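Local structure of metallo-beta-lactamase (Chryseobacterium indologenes, 3L6N) at residues 172-176 / 177-181. The protein hydrolyses the beta-lactam ring of penicillins, cephalosporins and carbapenems as a zinc-dependent class B beta-lactamase, conferring resistance to these antibiotics. Numbering follows the deposited sequence.
Sequences KEANV and EQWPK
Asn175 holds the backbone of Gln178 and Trp179 with two different oxygens. Its side-chain OD1 accepts a hydrogen bond from Gln178 N at 3.1 Å. That donor stands well above the carbonyl plane of the asparagine amide, about 60° out of it. The backbone O of Asn175 takes Trp179 N at 3.0 Å, and a weak second bond comes to it from Gln178 N. With CG anti to the backbone N (chi1 -173°), the Asn175 amide lies beside the Gln178 side chain. The two side chains run the same way, side by side, and Asn175 ND2 comes within 3.3 Å of Gln178 CG. Their amide planes are 70° apart. Gln178 bends at chi2, and its NE2 donates to Glu177 OE1 at 2.7 Å, meeting the syn side of the carboxylate. A water accepts from Glu177 N and donates weakly to Asn175 OD1.

Asn175 OD1 accepting from residue i+3 and its backbone O from i+4 make an Asx motif, often found where a chain turns into a helix. It sits where the loop after strand 153-157 enters helix 179-189 of the metallo-beta-lactamase fold. Pro180 has no N-H for Val176 O; Pro180 CD sits there instead, 3.1 Å from that oxygen.

The Trp179 indole reaches back along the loop toward Ala174. Val176 CG1 meets its edge near the ring plane, 4.3 Å from CE3. Ala174 CB approaches CZ3 obliquely at 4.1 Å. The indole NE1 donates to Leu159 O, while Thr212 and Leu216 of helix 208-217 touch the Trp179 side chain. The same indole contacts His139, a ligand of one zinc ion. Asn175 ND2 donates to Glu137 OE1, and the Asn175 backbone is hydrogen-bonded to Gly138. Glu173 OE1 is hydrogen-bonded to NE2 of the zinc ligand His78.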
loop_
_atom_site.group_PDB
_atom_site.type_symbol
_atom_site.label_atom_id
_atom_site.label_comp_id
_atom_site.label_asym_id
_atom_site.label_seq_id
_atom_site.Cartn_x
_atom_site.Cartn_y
_atom_site.Cartn_z
ATOM N N LYS A 172 -2.455 -10.584 14.835
ATOM C CA LYS A 172 -1.454 -10.850 15.878
ATOM C C LYS A 172 -0.647 -9.607 16.253
ATOM O O LYS A 172 -0.189 -9.476 17.390
ATOM C CB LYS A 172 -0.502 -11.977 15.459
ATOM C CG LYS A 172 -1.160 -13.320 15.159
ATOM C CD LYS A 172 -1.640 -14.024 16.419
ATOM C CE LYS A 172 -1.356 -15.527 16.363
ATOM N NZ LYS A 172 -2.048 -16.210 15.230
ATOM N N GLU A 173 -0.485 -8.695 15.297
ATOM C CA GLU A 173 0.303 -7.482 15.511
ATOM C C GLU A 173 -0.564 -6.232 15.462
ATOM O O GLU A 173 -0.065 -5.119 15.346
ATOM C CB GLU A 173 1.468 -7.418 14.509
ATOM C CG GLU A 173 2.385 -8.642 14.640
ATOM C CD GLU A 173 3.522 -8.686 13.643
ATOM O OE1 GLU A 173 3.559 -7.861 12.705
ATOM O OE2 GLU A 173 4.399 -9.558 13.812
ATOM N N ALA A 174 -1.873 -6.432 15.607
ATOM C CA ALA A 174 -2.836 -5.349 15.550
ATOM C C ALA A 174 -3.039 -4.684 16.902
ATOM O O ALA A 174 -2.784 -5.282 17.953
ATOM C CB ALA A 174 -4.179 -5.869 15.004
ATOM N N ASN A 175 -3.488 -3.435 16.861
ATOM C CA ASN A 175 -3.962 -2.745 18.042
ATOM C C ASN A 175 -5.465 -2.583 17.869
ATOM O O ASN A 175 -5.918 -1.571 17.339
ATOM C CB ASN A 175 -3.263 -1.383 18.169
ATOM C CG ASN A 175 -3.588 -0.671 19.473
ATOM O OD1 ASN A 175 -4.618 -0.933 20.098
ATOM N ND2 ASN A 175 -2.716 0.246 19.883
ATOM N N VAL A 176 -6.232 -3.592 18.296
ATOM C CA VAL A 176 -7.677 -3.605 18.030
ATOM C C VAL A 176 -8.437 -2.525 18.805
ATOM O O VAL A 176 -9.451 -2.024 18.325
ATOM C CB VAL A 176 -8.349 -5.010 18.178
ATOM C CG1 VAL A 176 -7.799 -5.992 17.140
ATOM C CG2 VAL A 176 -8.201 -5.556 19.586
ATOM N N GLU A 177 -7.937 -2.154 19.983
ATOM C CA GLU A 177 -8.542 -1.068 20.765
ATOM C C GLU A 177 -8.425 0.290 20.053
ATOM O O GLU A 177 -9.375 1.077 20.044
ATOM C CB GLU A 177 -7.934 -1.023 22.176
ATOM C CG GLU A 177 -8.593 -0.033 23.148
ATOM C CD GLU A 177 -7.947 1.349 23.144
ATOM O OE1 GLU A 177 -6.805 1.490 22.648
ATOM O OE2 GLU A 177 -8.583 2.303 23.649
ATOM N N GLN A 178 -7.270 0.553 19.443
ATOM C CA GLN A 178 -7.040 1.820 18.738
ATOM C C GLN A 178 -7.612 1.858 17.317
ATOM O O GLN A 178 -7.914 2.928 16.794
ATOM C CB GLN A 178 -5.545 2.143 18.677
ATOM C CG GLN A 178 -4.968 2.669 19.978
ATOM C CD GLN A 178 -5.658 3.928 20.457
ATOM O OE1 GLN A 178 -5.779 4.909 19.718
ATOM N NE2 GLN A 178 -6.112 3.909 21.704
ATOM N N TRP A 179 -7.745 0.686 16.709
ATOM C CA TRP A 179 -8.115 0.568 15.297
ATOM C C TRP A 179 -9.383 1.372 14.908
ATOM O O TRP A 179 -9.325 2.161 13.962
ATOM C CB TRP A 179 -8.233 -0.911 14.926
ATOM C CG TRP A 179 -8.143 -1.242 13.466
ATOM C CD1 TRP A 179 -8.367 -0.407 12.403
ATOM C CD2 TRP A 179 -7.844 -2.527 12.910
ATOM N NE1 TRP A 179 -8.214 -1.096 11.221
ATOM C CE2 TRP A 179 -7.901 -2.398 11.504
ATOM C CE3 TRP A 179 -7.535 -3.778 13.462
ATOM C CZ2 TRP A 179 -7.647 -3.471 10.643
ATOM C CZ3 TRP A 179 -7.292 -4.849 12.603
ATOM C CH2 TRP A 179 -7.342 -4.682 11.208
ATOM N N PRO A 180 -10.511 1.208 15.647
ATOM C CA PRO A 180 -11.704 1.975 15.252
ATOM C C PRO A 180 -11.523 3.484 15.417
ATOM O O PRO A 180 -12.087 4.262 14.642
ATOM C CB PRO A 180 -12.796 1.463 16.206
ATOM C CG PRO A 180 -12.053 0.918 17.371
ATOM C CD PRO A 180 -10.792 0.341 16.807
ATOM N N LYS A 181 -10.731 3.891 16.413
ATOM C CA LYS A 181 -10.413 5.297 16.627
ATOM C C LYS A 181 -9.612 5.831 15.451
ATOM O O LYS A 181 -9.876 6.920 14.959
ATOM C CB LYS A 181 -9.660 5.498 17.946
ATOM C CG LYS A 181 -10.445 5.040 19.166
ATOM C CD LYS A 181 -9.540 4.794 20.356
ATOM C CE LYS A 181 -10.344 4.639 21.634
ATOM N NZ LYS A 181 -10.762 5.966 22.162
HETATM O O HOH W 1 -6.038 -3.629 21.781
#